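Long-range contact in VP4 CORE protein (Bluetongue virus, PDB 2JHP), which caps viral messenger RNA within the core, combining guanylyltransferase and methyltransferase activities in one elongated chain: residues S402-T413 with V427-W437. Numbering follows the deposited sequence.
Sequences SDEPRADLFYLT and VMKKSVIATAW. With SAH (S-adenosyl-L-homocysteine), chain B; GUN (guanine), chain E.
D408 and A434 pair in register where strands 406-408 and 433-437 run parallel, their axes 4.8 Å apart and inclined by 15°. Helix 421-430 connects the strands in a beta-alpha-beta unit. They are neighbours in a seven-stranded sheet of order 3-2-1-4-5-7-6, the class I methyltransferase fold. V432 N donates to R406 O, and D408 N to I433 O. The bond from T435 N to D408 O is weak.

R406 grips the D408 carboxylate side-on. NE reaches OD2, and NH2 reaches OD1 in a salt bridge. The NE bond uses the syn lone pair of OD2. Y411 OH donates to D408 OD1 from the anti side, at 2.7 Å. These bonds hold the buried carboxylate in a fixed orientation. V427 CG1 packs against it, 3.4 Å from D408 CG, while S431 OG lies 2.9 Å from D408 OD2. On the side of the sheet where A407 and I433 point, L409 CD2 rests on I433 CG1, and helix 114-128 covers I433.

Past the strand, the loop reaches the ligands. L409 O accepts a bond from the amino group of S-adenosyl-L-homocysteine. T435 CG2 lies over one face of the F410 ring, and guanine N1 over the opposite face, both toward the rim. This pocket is consistent with the cap guanine-N7 methyltransferase site. A water accepts from L412 N and donates to D408 O and T435 O, linking loop and strand. T413 OG1 accepts from W437 N and also bonds D448. T435 OG1 sits between its own backbone N and carbonyl carbon (chi1 57°), where it accepts F410 N at 2.6 Å.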
ATOM      1  N   SER A 402      -5.937  10.864 -16.529  1.00 22.82           N
ATOM      2  CA  SER A 402      -5.051   9.830 -17.057  1.00 20.38           C
ATOM      3  C   SER A 402      -5.520   9.199 -18.355  1.00 22.43           C
ATOM      4  O   SER A 402      -6.707   9.188 -18.664  1.00 18.71           O
ATOM      5  CB  SER A 402      -4.808   8.742 -16.012  1.00 14.32           C
ATOM      6  OG  SER A 402      -5.943   8.516 -15.208  1.00 36.73           O
ATOM      7  N   ASP A 403      -4.563   8.677 -19.113  1.00 22.83           N
ATOM      8  CA  ASP A 403      -4.836   7.980 -20.365  1.00 17.95           C
ATOM      9  C   ASP A 403      -4.744   6.471 -20.175  1.00 20.83           C
ATOM     10  O   ASP A 403      -5.279   5.699 -20.978  1.00 23.71           O
ATOM     11  CB  ASP A 403      -3.828   8.408 -21.435  1.00 25.36           C
ATOM     12  CG  ASP A 403      -4.128   9.784 -22.012  1.00 -2.65           C
ATOM     13  OD1 ASP A 403      -5.326  10.155 -22.094  1.00 30.10           O
ATOM     14  OD2 ASP A 403      -3.161  10.482 -22.404  1.00 20.71           O
ATOM     15  N   GLU A 404      -4.053   6.072 -19.108  1.00 16.97           N
ATOM     16  CA  GLU A 404      -3.749   4.675 -18.818  1.00 13.86           C
ATOM     17  C   GLU A 404      -4.606   4.194 -17.650  1.00 21.56           C
ATOM     18  O   GLU A 404      -5.029   5.013 -16.825  1.00 18.27           O
ATOM     19  CB  GLU A 404      -2.264   4.537 -18.470  1.00 18.17           C
ATOM     20  CG  GLU A 404      -1.306   5.161 -19.488  1.00 12.54           C
ATOM     21  CD  GLU A 404      -1.107   4.302 -20.728  1.00 43.21           C
ATOM     22  OE1 GLU A 404      -1.413   3.091 -20.675  1.00 11.45           O
ATOM     23  OE2 GLU A 404      -0.633   4.836 -21.757  1.00 32.30           O
ATOM     24  N   PRO A 405      -4.893   2.873 -17.585  1.00  6.25           N
ATOM     25  CA  PRO A 405      -5.595   2.368 -16.396  1.00 -4.82           C
ATOM     26  C   PRO A 405      -4.822   2.653 -15.096  1.00 10.54           C
ATOM     27  O   PRO A 405      -3.611   2.481 -15.052  1.00 15.91           O
ATOM     28  CB  PRO A 405      -5.742   0.859 -16.660  1.00  8.99           C
ATOM     29  CG  PRO A 405      -4.875   0.553 -17.808  1.00  3.07           C
ATOM     30  CD  PRO A 405      -4.641   1.810 -18.576  1.00  4.73           C
ATOM     31  N   ARG A 406      -5.545   3.088 -14.065  1.00 13.17           N
ATOM     32  CA  ARG A 406      -4.970   3.617 -12.836  1.00 13.29           C
ATOM     33  C   ARG A 406      -5.427   2.866 -11.587  1.00 24.15           C
ATOM     34  O   ARG A 406      -6.471   2.241 -11.590  1.00 14.46           O
ATOM     35  CB  ARG A 406      -5.320   5.097 -12.703  1.00 18.75           C
ATOM     36  CG  ARG A 406      -6.816   5.373 -12.668  1.00 15.21           C
ATOM     37  CD  ARG A 406      -7.141   6.865 -12.500  1.00 -9.80           C
ATOM     38  NE  ARG A 406      -6.797   7.382 -11.169  1.00 16.76           N
ATOM     39  CZ  ARG A 406      -6.639   8.673 -10.888  1.00 26.13           C
ATOM     40  NH1 ARG A 406      -6.771   9.601 -11.838  1.00-10.18           N
ATOM     41  NH2 ARG A 406      -6.347   9.046  -9.654  1.00 15.04           N
ATOM     42  N   ALA A 407      -4.629   2.946 -10.525  1.00 13.26           N
ATOM     43  CA  ALA A 407      -4.967   2.414  -9.205  1.00 18.27           C
ATOM     44  C   ALA A 407      -4.873   3.527  -8.165  1.00 12.78           C
ATOM     45  O   ALA A 407      -4.048   4.437  -8.287  1.00 19.64           O
ATOM     46  CB  ALA A 407      -4.034   1.268  -8.827  1.00  4.71           C
ATOM     47  N   ASP A 408      -5.708   3.448  -7.132  1.00 24.42           N
ATOM     48  CA  ASP A 408      -5.840   4.559  -6.177  1.00 21.06           C
ATOM     49  C   ASP A 408      -5.949   4.081  -4.720  1.00 16.79           C
ATOM     50  O   ASP A 408      -6.965   4.263  -4.042  1.00 16.56           O
ATOM     51  CB  ASP A 408      -7.007   5.448  -6.600  1.00 15.01           C
ATOM     52  CG  ASP A 408      -6.725   6.178  -7.908  1.00 19.93           C
ATOM     53  OD1 ASP A 408      -6.143   7.286  -7.847  1.00 20.17           O
ATOM     54  OD2 ASP A 408      -7.085   5.642  -8.989  1.00 17.23           O
ATOM     55  N   LEU A 409      -4.873   3.455  -4.264  1.00 17.49           N
ATOM     56  CA  LEU A 409      -4.902   2.683  -3.041  1.00 26.62           C
ATOM     57  C   LEU A 409      -4.463   3.509  -1.814  1.00 21.31           C
ATOM     58  O   LEU A 409      -3.412   4.142  -1.824  1.00 20.40           O
ATOM     59  CB  LEU A 409      -4.048   1.421  -3.212  1.00 21.94           C
ATOM     60  CG  LEU A 409      -4.482   0.402  -4.270  1.00 24.64           C
ATOM     61  CD1 LEU A 409      -3.398  -0.584  -4.595  1.00-10.45           C
ATOM     62  CD2 LEU A 409      -5.728  -0.318  -3.814  1.00 14.53           C
ATOM     63  N   PHE A 410      -5.322   3.515  -0.798  1.00 27.40           N
ATOM     64  CA  PHE A 410      -5.021   4.006   0.535  1.00  7.97           C
ATOM     65  C   PHE A 410      -4.525   5.448   0.578  1.00 27.10           C
ATOM     66  O   PHE A 410      -3.433   5.713   1.072  1.00 11.89           O
ATOM     67  CB  PHE A 410      -4.012   3.086   1.270  1.00 -7.29           C
ATOM     68  CG  PHE A 410      -4.380   1.640   1.265  1.00 13.93           C
ATOM     69  CD1 PHE A 410      -3.693   0.749   0.459  1.00 23.35           C
ATOM     70  CD2 PHE A 410      -5.404   1.166   2.072  1.00 29.07           C
ATOM     71  CE1 PHE A 410      -4.023  -0.589   0.447  1.00 11.34           C
ATOM     72  CE2 PHE A 410      -5.739  -0.184   2.077  1.00 18.07           C
ATOM     73  CZ  PHE A 410      -5.050  -1.062   1.259  1.00 13.98           C
ATOM     74  N   TYR A 411      -5.326   6.373   0.066  1.00 13.91           N
ATOM     75  CA  TYR A 411      -4.951   7.774   0.106  1.00 19.86           C
ATOM     76  C   TYR A 411      -6.153   8.707   0.032  1.00 13.00           C
ATOM     77  O   TYR A 411      -6.175   9.750   0.688  1.00 17.34           O
ATOM     78  CB  TYR A 411      -3.902   8.098  -0.981  1.00 14.72           C
ATOM     79  CG  TYR A 411      -4.436   8.442  -2.362  1.00 26.09           C
ATOM     80  CD1 TYR A 411      -4.807   9.749  -2.677  1.00 16.44           C
ATOM     81  CD2 TYR A 411      -4.534   7.466  -3.359  1.00  9.23           C
ATOM     82  CE1 TYR A 411      -5.281  10.080  -3.951  1.00  6.97           C
ATOM     83  CE2 TYR A 411      -5.010   7.779  -4.646  1.00 29.27           C
ATOM     84  CZ  TYR A 411      -5.375   9.085  -4.938  1.00 12.10           C
ATOM     85  OH  TYR A 411      -5.862   9.416  -6.184  1.00 21.47           O
ATOM     86  N   LEU A 412      -7.146   8.328  -0.764  1.00  8.47           N
ATOM     87  CA  LEU A 412      -8.336   9.165  -0.978  1.00 16.32           C
ATOM     88  C   LEU A 412      -8.844   9.901   0.270  1.00 14.19           C
ATOM     89  O   LEU A 412      -8.980  11.120   0.257  1.00 24.05           O
ATOM     90  CB  LEU A 412      -9.457   8.333  -1.591  1.00 14.61           C
ATOM     91  CG  LEU A 412      -9.681   8.332  -3.115  1.00 19.60           C
ATOM     92  CD1 LEU A 412      -8.706   9.183  -3.897  1.00 10.50           C
ATOM     93  CD2 LEU A 412      -9.720   6.928  -3.665  1.00 13.53           C
ATOM     94  N   THR A 413      -9.087   9.154   1.345  1.00 16.02           N
ATOM     95  CA  THR A 413      -9.748   9.647   2.528  1.00 -6.06           C
ATOM     96  C   THR A 413      -8.760  10.050   3.599  1.00 13.35           C
ATOM     97  O   THR A 413      -9.118  10.141   4.786  1.00 12.97           O
ATOM     98  CB  THR A 413     -10.664   8.586   3.099  1.00  9.62           C
ATOM     99  OG1 THR A 413     -10.003   7.319   3.061  1.00 16.48           O
ATOM    100  CG2 THR A 413     -11.967   8.510   2.295  1.00 18.92           C
ATOM    101  N   VAL A 427     -12.912   9.689  -8.811  1.00 21.00           N
ATOM    102  CA  VAL A 427     -11.844   8.689  -8.905  1.00 19.20           C
ATOM    103  C   VAL A 427     -12.382   7.248  -8.826  1.00 14.56           C
ATOM    104  O   VAL A 427     -12.047   6.406  -9.664  1.00 25.67           O
ATOM    105  CB  VAL A 427     -10.751   8.905  -7.839  1.00 22.95           C
ATOM    106  CG1 VAL A 427      -9.791   7.731  -7.811  1.00 20.58           C
ATOM    107  CG2 VAL A 427     -10.004  10.187  -8.106  1.00  7.97           C
ATOM    108  N   MET A 428     -13.225   6.979  -7.830  1.00 27.69           N
ATOM    109  CA  MET A 428     -13.820   5.650  -7.648  1.00 23.04           C
ATOM    110  C   MET A 428     -14.705   5.185  -8.838  1.00 15.16           C
ATOM    111  O   MET A 428     -14.947   3.994  -9.007  1.00 30.76           O
ATOM    112  CB  MET A 428     -14.573   5.573  -6.314  1.00 38.11           C
ATOM    113  CG  MET A 428     -13.758   6.083  -5.114  1.00 15.90           C
ATOM    114  SD  MET A 428     -14.194   5.425  -3.485  1.00 26.30           S
ATOM    115  CE  MET A 428     -15.968   5.241  -3.622  1.00 27.66           C
ATOM    116  N   LYS A 429     -15.150   6.124  -9.665  1.00 17.84           N
ATOM    117  CA  LYS A 429     -15.925   5.798 -10.857  1.00 12.60           C
ATOM    118  C   LYS A 429     -15.045   5.269 -12.012  1.00 18.32           C
ATOM    119  O   LYS A 429     -15.517   4.522 -12.867  1.00 14.96           O
ATOM    120  CB  LYS A 429     -16.740   7.039 -11.276  1.00 -4.95           C
ATOM    121  CG  LYS A 429     -17.653   6.945 -12.465  1.00 13.36           C
ATOM    122  CD  LYS A 429     -18.333   8.302 -12.545  1.00 -6.90           C
ATOM    123  CE  LYS A 429     -19.545   8.342 -13.452  1.00 -7.15           C
ATOM    124  NZ  LYS A 429     -19.138   8.966 -14.732  1.00 15.53           N
ATOM    125  N   LYS A 430     -13.765   5.640 -12.014  1.00 10.34           N
ATOM    126  CA  LYS A 430     -12.878   5.318 -13.141  1.00 10.05           C
ATOM    127  C   LYS A 430     -11.633   4.513 -12.754  1.00 13.78           C
ATOM    128  O   LYS A 430     -10.933   3.997 -13.623  1.00 19.87           O
ATOM    129  CB  LYS A 430     -12.483   6.593 -13.916  1.00 10.06           C
ATOM    130  CG  LYS A 430     -11.744   7.665 -13.080  1.00 20.94           C
ATOM    131  CD  LYS A 430     -11.298   8.859 -13.930  1.00 22.93           C
ATOM    132  CE  LYS A 430     -10.435   9.840 -13.121  1.00 22.20           C
ATOM    133  NZ  LYS A 430      -9.556  10.686 -13.997  1.00 30.56           N
ATOM    134  N   SER A 431     -11.355   4.395 -11.462  1.00 29.47           N
ATOM    135  CA  SER A 431     -10.153   3.686 -11.022  1.00 18.22           C
ATOM    136  C   SER A 431     -10.314   2.184 -11.223  1.00 19.39           C
ATOM    137  O   SER A 431     -11.434   1.676 -11.202  1.00 19.29           O
ATOM    138  CB  SER A 431      -9.845   4.009  -9.565  1.00 30.42           C
ATOM    139  OG  SER A 431      -8.751   3.246  -9.106  1.00 16.43           O
ATOM    140  N   VAL A 432      -9.201   1.483 -11.439  1.00 14.58           N
ATOM    141  CA  VAL A 432      -9.235   0.028 -11.599  1.00 20.27           C
ATOM    142  C   VAL A 432      -9.436  -0.601 -10.240  1.00 10.99           C
ATOM    143  O   VAL A 432     -10.072  -1.643 -10.117  1.00 11.39           O
ATOM    144  CB  VAL A 432      -7.949  -0.541 -12.244  1.00 24.79           C
ATOM    145  CG1 VAL A 432      -8.002  -2.052 -12.306  1.00 18.56           C
ATOM    146  CG2 VAL A 432      -7.750   0.022 -13.643  1.00 18.59           C
ATOM    147  N   ILE A 433      -8.864   0.044  -9.228  1.00 11.40           N
ATOM    148  CA  ILE A 433      -8.996  -0.355  -7.834  1.00 15.88           C
ATOM    149  C   ILE A 433      -8.722   0.852  -6.962  1.00 44.70           C
ATOM    150  O   ILE A 433      -7.657   1.471  -7.047  1.00 14.56           O
ATOM    151  CB  ILE A 433      -8.087  -1.564  -7.431  1.00 16.25           C
ATOM    152  CG1 ILE A 433      -8.378  -1.960  -5.974  1.00 15.54           C
ATOM    153  CG2 ILE A 433      -6.616  -1.275  -7.680  1.00-12.01           C
ATOM    154  CD1 ILE A 433      -7.858  -3.324  -5.560  1.00 20.84           C
ATOM    155  N   ALA A 434      -9.704   1.203  -6.142  1.00 16.59           N
ATOM    156  CA  ALA A 434      -9.565   2.335  -5.231  1.00 25.10           C
ATOM    157  C   ALA A 434     -10.097   1.966  -3.843  1.00 19.17           C
ATOM    158  O   ALA A 434     -10.960   1.087  -3.713  1.00 22.89           O
ATOM    159  CB  ALA A 434     -10.283   3.548  -5.796  1.00 10.05           C
ATOM    160  N   THR A 435      -9.555   2.605  -2.813  1.00 17.60           N
ATOM    161  CA  THR A 435     -10.023   2.383  -1.444  1.00 30.24           C
ATOM    162  C   THR A 435     -10.491   3.675  -0.786  1.00 17.90           C
ATOM    163  O   THR A 435      -9.992   4.747  -1.095  1.00 19.32           O
ATOM    164  CB  THR A 435      -8.939   1.763  -0.538  1.00 30.01           C
ATOM    165  OG1 THR A 435      -7.791   2.615  -0.531  1.00 35.65           O
ATOM    166  CG2 THR A 435      -8.564   0.370  -0.997  1.00 42.01           C
ATOM    167  N   ALA A 436     -11.449   3.542   0.123  1.00 21.85           N
ATOM    168  CA  ALA A 436     -11.914   4.646   0.934  1.00 22.45           C
ATOM    169  C   ALA A 436     -12.233   4.162   2.343  1.00 25.02           C
ATOM    170  O   ALA A 436     -12.861   3.126   2.543  1.00 33.73           O
ATOM    171  CB  ALA A 436     -13.132   5.301   0.307  1.00 46.19           C
ATOM    172  N   TRP A 437     -11.784   4.929   3.317  1.00 21.17           N
ATOM    173  CA  TRP A 437     -12.029   4.625   4.713  1.00 -4.27           C
ATOM    174  C   TRP A 437     -13.495   4.902   5.125  1.00  8.92           C
ATOM    175  O   TRP A 437     -14.014   5.990   4.864  1.00 16.63           O
ATOM    176  CB  TRP A 437     -11.076   5.454   5.572  1.00 33.09           C
ATOM    177  CG  TRP A 437     -11.208   5.195   7.004  1.00 15.91           C
ATOM    178  CD1 TRP A 437     -11.976   5.890   7.893  1.00 -9.89           C
ATOM    179  CD2 TRP A 437     -10.557   4.170   7.758  1.00 20.78           C
ATOM    180  NE1 TRP A 437     -11.831   5.373   9.160  1.00 15.37           N
ATOM    181  CE2 TRP A 437     -10.970   4.311   9.101  1.00-11.16           C
ATOM    182  CE3 TRP A 437      -9.654   3.157   7.436  1.00  6.91           C
ATOM    183  CZ2 TRP A 437     -10.515   3.474  10.119  1.00-10.79           C
ATOM    184  CZ3 TRP A 437      -9.205   2.314   8.442  1.00 -7.99           C
ATOM    185  CH2 TRP A 437      -9.635   2.481   9.776  1.00-12.02           C
TER
HETATM  186  N   SAH B1645      -0.887   4.157  -1.947  1.00 34.62           N
HETATM  187  CA  SAH B1645       0.117   3.501  -1.053  1.00 17.59           C
HETATM  188  CB  SAH B1645       0.494   4.303   0.197  1.00 14.75           C
HETATM  189  CG  SAH B1645      -0.481   5.308   0.781  1.00 48.60           C
HETATM  190  SD  SAH B1645       0.345   6.344   2.020  1.00 14.02           S
HETATM  191  C   SAH B1645      -0.262   2.075  -0.685  1.00 19.67           C
HETATM  192  O   SAH B1645      -0.730   1.314  -1.536  1.00 20.34           O
HETATM  193  OXT SAH B1645      -0.079   1.640   0.452  1.00 46.07           O
HETATM  194  C5' SAH B1645      -0.642   7.772   1.486  1.00 -6.02           C
HETATM  195  C4' SAH B1645       0.142   8.747   0.623  1.00  4.74           C
HETATM  196  O4' SAH B1645      -0.704   9.376  -0.318  1.00  7.70           O
HETATM  197  C3' SAH B1645       0.802   9.853   1.443  1.00  0.69           C
HETATM  198  O3' SAH B1645       2.106  10.028   0.913  1.00 -7.14           O
HETATM  199  C2' SAH B1645      -0.030  11.091   1.146  1.00 -0.27           C
HETATM  200  O2' SAH B1645       0.725  12.272   1.136  1.00 10.14           O
HETATM  201  C1' SAH B1645      -0.546  10.789  -0.261  1.00 -1.73           C
HETATM  202  N9  SAH B1645      -1.791  11.519  -0.593  1.00 14.19           N
HETATM  203  C8  SAH B1645      -2.844  11.806   0.244  1.00 -2.81           C
HETATM  204  N7  SAH B1645      -3.780  12.495  -0.457  1.00 19.58           N
HETATM  205  C5  SAH B1645      -3.344  12.654  -1.729  1.00 -6.33           C
HETATM  206  C6  SAH B1645      -3.897  13.265  -2.857  1.00 10.97           C
HETATM  207  N6  SAH B1645      -5.093  13.845  -2.790  1.00  9.62           N
HETATM  208  N1  SAH B1645      -3.206  13.260  -4.055  1.00  5.85           N
HETATM  209  C2  SAH B1645      -1.966  12.649  -4.135  1.00 18.83           C
HETATM  210  N3  SAH B1645      -1.415  12.041  -3.020  1.00  8.90           N
HETATM  211  C4  SAH B1645      -2.090  12.043  -1.832  1.00 -4.23           C
HETATM  212  N9  GUN E1648       0.037  -1.309   3.425  1.00127.74           N
HETATM  213  C8  GUN E1648       0.658  -0.130   3.404  1.00 89.91           C
HETATM  214  N7  GUN E1648      -0.130   0.791   3.966  1.00109.04           N
HETATM  215  C5  GUN E1648      -1.260   0.199   4.352  1.00119.52           C
HETATM  216  C6  GUN E1648      -2.419   0.655   4.983  1.00 82.38           C
HETATM  217  O6  GUN E1648      -2.540   1.838   5.299  1.00107.82           O
HETATM  218  N1  GUN E1648      -3.452  -0.251   5.255  1.00 61.64           N
HETATM  219  C2  GUN E1648      -3.283  -1.592   4.877  1.00 22.19           C
HETATM  220  N2  GUN E1648      -4.234  -2.474   5.119  1.00 50.40           N
HETATM  221  N3  GUN E1648      -2.153  -1.995   4.270  1.00 50.39           N
HETATM  222  C4  GUN E1648      -1.151  -1.142   4.004  1.00119.15           C
HETATM  223  O   HOH W   1      -7.419   5.655  -1.843  1.00 -3.74           O